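PDB 2EJT: tRNA (guanine(26)-N(2))-dimethyltransferase from Pyrococcus horikoshii, which probably transfers two methyl groups from S-adenosylmethionine to the N2 atom of guanosine 26 in a number of tRNAs. Local coordinates for residues 32-37 with 224-229. Numbering follows the deposited sequence.
With SAM (S-adenosylmethionine), chain B.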
ATOM      1  N   MET A  32      -7.860  -0.956 -11.105  1.00 31.08           N
ATOM      2  CA  MET A  32      -6.996  -0.167 -10.229  1.00 32.29           C
ATOM      3  C   MET A  32      -7.589   1.207  -9.943  1.00 31.67           C
ATOM      4  O   MET A  32      -6.932   2.057  -9.336  1.00 31.39           O
ATOM      5  CB  MET A  32      -5.610   0.013 -10.849  1.00 34.54           C
ATOM      6  CG  MET A  32      -4.740  -1.227 -10.829  1.00 40.02           C
ATOM      7  SD  MET A  32      -4.488  -1.884  -9.162  1.00 44.85           S
ATOM      8  CE  MET A  32      -5.486  -3.383  -9.248  1.00 46.13           C
ATOM      9  N   ALA A  33      -8.820   1.429 -10.394  1.00 29.65           N
ATOM     10  CA  ALA A  33      -9.487   2.707 -10.169  1.00 29.24           C
ATOM     11  C   ALA A  33      -9.702   2.896  -8.669  1.00 29.65           C
ATOM     12  O   ALA A  33      -9.694   4.021  -8.164  1.00 28.32           O
ATOM     13  CB  ALA A  33     -10.826   2.738 -10.900  1.00 29.00           C
ATOM     14  N   LEU A  34      -9.900   1.781  -7.967  1.00 28.88           N
ATOM     15  CA  LEU A  34     -10.104   1.798  -6.526  1.00 28.49           C
ATOM     16  C   LEU A  34      -8.811   2.213  -5.828  1.00 28.88           C
ATOM     17  O   LEU A  34      -8.823   3.058  -4.933  1.00 30.22           O
ATOM     18  CB  LEU A  34     -10.531   0.410  -6.036  1.00 29.56           C
ATOM     19  CG  LEU A  34     -10.489   0.186  -4.519  1.00 29.37           C
ATOM     20  CD1 LEU A  34     -11.446   1.137  -3.824  1.00 29.45           C
ATOM     21  CD2 LEU A  34     -10.849  -1.250  -4.208  1.00 32.46           C
ATOM     22  N   ASN A  35      -7.701   1.607  -6.235  1.00 28.51           N
ATOM     23  CA  ASN A  35      -6.403   1.928  -5.659  1.00 28.99           C
ATOM     24  C   ASN A  35      -6.149   3.418  -5.854  1.00 27.16           C
ATOM     25  O   ASN A  35      -5.682   4.099  -4.943  1.00 25.53           O
ATOM     26  CB  ASN A  35      -5.301   1.107  -6.341  1.00 31.69           C
ATOM     27  CG  ASN A  35      -3.895   1.499  -5.886  1.00 37.34           C
ATOM     28  OD1 ASN A  35      -3.428   2.614  -6.140  1.00 38.13           O
ATOM     29  ND2 ASN A  35      -3.211   0.572  -5.217  1.00 38.60           N
ATOM     30  N   ARG A  36      -6.473   3.924  -7.041  1.00 25.10           N
ATOM     31  CA  ARG A  36      -6.264   5.340  -7.325  1.00 24.22           C
ATOM     32  C   ARG A  36      -7.213   6.224  -6.514  1.00 23.29           C
ATOM     33  O   ARG A  36      -6.846   7.330  -6.122  1.00 21.92           O
ATOM     34  CB  ARG A  36      -6.390   5.608  -8.827  1.00 22.84           C
ATOM     35  CG  ARG A  36      -5.240   5.010  -9.641  1.00 22.90           C
ATOM     36  CD  ARG A  36      -5.315   5.396 -11.118  1.00 25.09           C
ATOM     37  NE  ARG A  36      -6.292   4.624 -11.888  1.00 23.61           N
ATOM     38  CZ  ARG A  36      -6.060   3.423 -12.411  1.00 26.47           C
ATOM     39  NH1 ARG A  36      -7.011   2.798 -13.101  1.00 25.16           N
ATOM     40  NH2 ARG A  36      -4.879   2.841 -12.247  1.00 25.20           N
ATOM     41  N   ASP A  37      -8.420   5.737  -6.237  1.00 23.63           N
ATOM     42  CA  ASP A  37      -9.365   6.510  -5.430  1.00 24.40           C
ATOM     43  C   ASP A  37      -8.829   6.697  -4.010  1.00 23.31           C
ATOM     44  O   ASP A  37      -8.963   7.775  -3.427  1.00 23.87           O
ATOM     45  CB  ASP A  37     -10.727   5.813  -5.331  1.00 26.61           C
ATOM     46  CG  ASP A  37     -11.571   5.979  -6.577  1.00 30.66           C
ATOM     47  OD1 ASP A  37     -11.548   7.071  -7.178  1.00 33.24           O
ATOM     48  OD2 ASP A  37     -12.281   5.019  -6.945  1.00 34.90           O
ATOM     49  N   ASP A 224      -7.409  -7.481  -3.332  1.00 29.91           N
ATOM     50  CA  ASP A 224      -7.431  -8.164  -4.617  1.00 31.39           C
ATOM     51  C   ASP A 224      -6.057  -8.486  -5.203  1.00 31.63           C
ATOM     52  O   ASP A 224      -5.737  -8.072  -6.318  1.00 32.51           O
ATOM     53  CB  ASP A 224      -8.226  -7.349  -5.636  1.00 33.78           C
ATOM     54  CG  ASP A 224      -8.754  -8.204  -6.771  1.00 36.03           C
ATOM     55  OD1 ASP A 224      -9.122  -7.651  -7.829  1.00 39.65           O
ATOM     56  OD2 ASP A 224      -8.808  -9.437  -6.591  1.00 34.77           O
ATOM     57  N   HIS A 225      -5.247  -9.208  -4.439  1.00 31.83           N
ATOM     58  CA  HIS A 225      -3.924  -9.639  -4.877  1.00 33.15           C
ATOM     59  C   HIS A 225      -2.814  -8.600  -5.071  1.00 31.71           C
ATOM     60  O   HIS A 225      -1.871  -8.827  -5.825  1.00 31.23           O
ATOM     61  CB  HIS A 225      -4.074 -10.497  -6.137  1.00 34.88           C
ATOM     62  CG  HIS A 225      -4.890 -11.732  -5.915  1.00 37.95           C
ATOM     63  ND1 HIS A 225      -4.470 -12.762  -5.100  1.00 40.23           N
ATOM     64  CD2 HIS A 225      -6.123 -12.079  -6.354  1.00 38.45           C
ATOM     65  CE1 HIS A 225      -5.409 -13.690  -5.044  1.00 39.13           C
ATOM     66  NE2 HIS A 225      -6.423 -13.299  -5.796  1.00 40.95           N
ATOM     67  N   TYR A 226      -2.930  -7.458  -4.401  1.00 29.42           N
ATOM     68  CA  TYR A 226      -1.883  -6.450  -4.461  1.00 28.09           C
ATOM     69  C   TYR A 226      -1.760  -5.823  -3.084  1.00 26.22           C
ATOM     70  O   TYR A 226      -2.734  -5.760  -2.333  1.00 25.99           O
ATOM     71  CB  TYR A 226      -2.157  -5.392  -5.540  1.00 31.51           C
ATOM     72  CG  TYR A 226      -3.360  -4.512  -5.337  1.00 33.97           C
ATOM     73  CD1 TYR A 226      -3.343  -3.466  -4.412  1.00 34.02           C
ATOM     74  CD2 TYR A 226      -4.505  -4.692  -6.111  1.00 36.64           C
ATOM     75  CE1 TYR A 226      -4.440  -2.616  -4.271  1.00 38.46           C
ATOM     76  CE2 TYR A 226      -5.608  -3.851  -5.978  1.00 38.52           C
ATOM     77  CZ  TYR A 226      -5.569  -2.816  -5.063  1.00 40.14           C
ATOM     78  OH  TYR A 226      -6.650  -1.970  -4.962  1.00 42.38           O
ATOM     79  N   PHE A 227      -0.553  -5.389  -2.744  1.00 24.53           N
ATOM     80  CA  PHE A 227      -0.290  -4.794  -1.441  1.00 23.03           C
ATOM     81  C   PHE A 227       0.002  -3.315  -1.590  1.00 21.98           C
ATOM     82  O   PHE A 227       0.669  -2.899  -2.535  1.00 23.72           O
ATOM     83  CB  PHE A 227       0.895  -5.502  -0.771  1.00 22.64           C
ATOM     84  CG  PHE A 227       0.745  -6.997  -0.696  1.00 22.24           C
ATOM     85  CD1 PHE A 227       0.863  -7.782  -1.841  1.00 22.72           C
ATOM     86  CD2 PHE A 227       0.467  -7.621   0.516  1.00 23.15           C
ATOM     87  CE1 PHE A 227       0.708  -9.172  -1.783  1.00 23.72           C
ATOM     88  CE2 PHE A 227       0.309  -9.006   0.591  1.00 22.58           C
ATOM     89  CZ  PHE A 227       0.429  -9.783  -0.562  1.00 25.74           C
ATOM     90  N   ARG A 228      -0.493  -2.529  -0.638  1.00 21.32           N
ATOM     91  CA  ARG A 228      -0.335  -1.078  -0.646  1.00 21.36           C
ATOM     92  C   ARG A 228       0.181  -0.585   0.699  1.00 19.99           C
ATOM     93  O   ARG A 228      -0.326  -0.973   1.749  1.00 20.50           O
ATOM     94  CB  ARG A 228      -1.683  -0.413  -0.919  1.00 23.80           C
ATOM     95  CG  ARG A 228      -1.741   0.496  -2.134  1.00 31.88           C
ATOM     96  CD  ARG A 228      -0.699   1.599  -2.107  1.00 33.27           C
ATOM     97  NE  ARG A 228      -1.149   2.763  -2.867  1.00 38.13           N
ATOM     98  CZ  ARG A 228      -0.359   3.535  -3.607  1.00 38.00           C
ATOM     99  NH1 ARG A 228      -0.870   4.576  -4.254  1.00 37.87           N
ATOM    100  NH2 ARG A 228       0.933   3.256  -3.721  1.00 38.17           N
ATOM    101  N   ALA A 229       1.169   0.295   0.661  1.00 17.67           N
ATOM    102  CA  ALA A 229       1.736   0.835   1.880  1.00 18.96           C
ATOM    103  C   ALA A 229       1.998   2.328   1.756  1.00 18.57           C
ATOM    104  O   ALA A 229       2.773   2.773   0.897  1.00 20.52           O
ATOM    105  CB  ALA A 229       3.044   0.100   2.231  1.00 17.21           C
TER
HETATM  106  N   SAM B 501       0.598   4.065 -12.475  1.00 40.49           N
HETATM  107  CA  SAM B 501      -0.438   3.395 -13.033  1.00 39.68           C
HETATM  108  C   SAM B 501      -1.855   3.516 -13.044  1.00 38.84           C
HETATM  109  O   SAM B 501      -2.290   3.259 -14.251  1.00 38.46           O
HETATM  110  OXT SAM B 501      -2.495   3.823 -12.004  1.00 38.48           O
HETATM  111  CB  SAM B 501       0.372   2.279 -13.766  1.00 38.95           C
HETATM  112  CG  SAM B 501       1.619   1.545 -14.196  1.00 39.48           C
HETATM  113  SD  SAM B 501       2.094   0.185 -15.148  1.00 39.25           S
HETATM  114  CE  SAM B 501       1.272  -1.257 -14.501  1.00 42.12           C
HETATM  115  C5' SAM B 501       3.790   0.238 -14.954  1.00 33.50           C
HETATM  116  C4' SAM B 501       4.525   0.649 -16.290  1.00 31.49           C
HETATM  117  O4' SAM B 501       5.815   0.976 -15.769  1.00 30.47           O
HETATM  118  C3' SAM B 501       4.506   1.053 -17.759  1.00 28.71           C
HETATM  119  O3' SAM B 501       3.763   2.150 -18.394  1.00 28.35           O
HETATM  120  C2' SAM B 501       5.991   1.152 -18.129  1.00 29.87           C
HETATM  121  O2' SAM B 501       6.538   1.253 -19.318  1.00 30.51           O
HETATM  122  C1' SAM B 501       6.761   1.082 -16.826  1.00 28.72           C
HETATM  123  N9  SAM B 501       8.298   1.086 -16.412  1.00 27.95           N
HETATM  124  C8  SAM B 501       9.049  -0.005 -16.347  1.00 26.62           C
HETATM  125  N7  SAM B 501      10.259   0.314 -15.973  1.00 28.90           N
HETATM  126  C5  SAM B 501      10.321   1.612 -15.790  1.00 24.78           C
HETATM  127  C6  SAM B 501      11.337   2.495 -15.391  1.00 23.47           C
HETATM  128  N6  SAM B 501      12.553   2.033 -15.112  1.00 23.74           N
HETATM  129  N1  SAM B 501      11.068   3.850 -15.293  1.00 21.97           N
HETATM  130  C2  SAM B 501       9.830   4.347 -15.577  1.00 23.38           C
HETATM  131  N3  SAM B 501       8.830   3.509 -15.962  1.00 23.54           N
HETATM  132  C4  SAM B 501       9.044   2.140 -16.080  1.00 25.05           C
HETATM  133  O   HOH W   1      -4.253   2.870  -2.738  1.00 22.81           O
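A single water joins Asn35 to Arg228: it donates to the Asn35 O, 2.9 Å away, and accepts from the Arg228 NE at 3.1 Å, lying in the plane at the guanidinium edge. Beside this bridge the Asn35 amide crosses the arginine chain at about a right angle, with ND2 3.4 Å from Arg228 CG. With CG anti to the backbone N (chi1 174°), the amide reaches out to the strand while OD1 accepts from Arg61, a predicted S-adenosylmethionine-binding residue; Arg228 is salt-bridged to Asp136. Tyr226 suits its place by being broad: Asn35 ND2 lies 3.5 Å from its CE1, while Met32 comes in obliquely on the same side of the ring, a Met-aromatic contact with SD 4.3 Å from the centroid. The flexible methionine bends at chi2 and chi3 to bring CE within 3.3 Å of Tyr226 CE2. An alanine in place of Tyr226 would probably leave the Met32 thioether without its aromatic partner and open a gap beside Asn35. Next along the helix, Arg36 turns away and donates from NH2 to the methionine carboxylate of the cofactor. Strand 226-235 is the antiparallel strand inserted between 158-164 and 213-223, as in class I methyltransferases; helix 33-46 packs on one side of it and helix 192-209 meets Phe227 and Ala229.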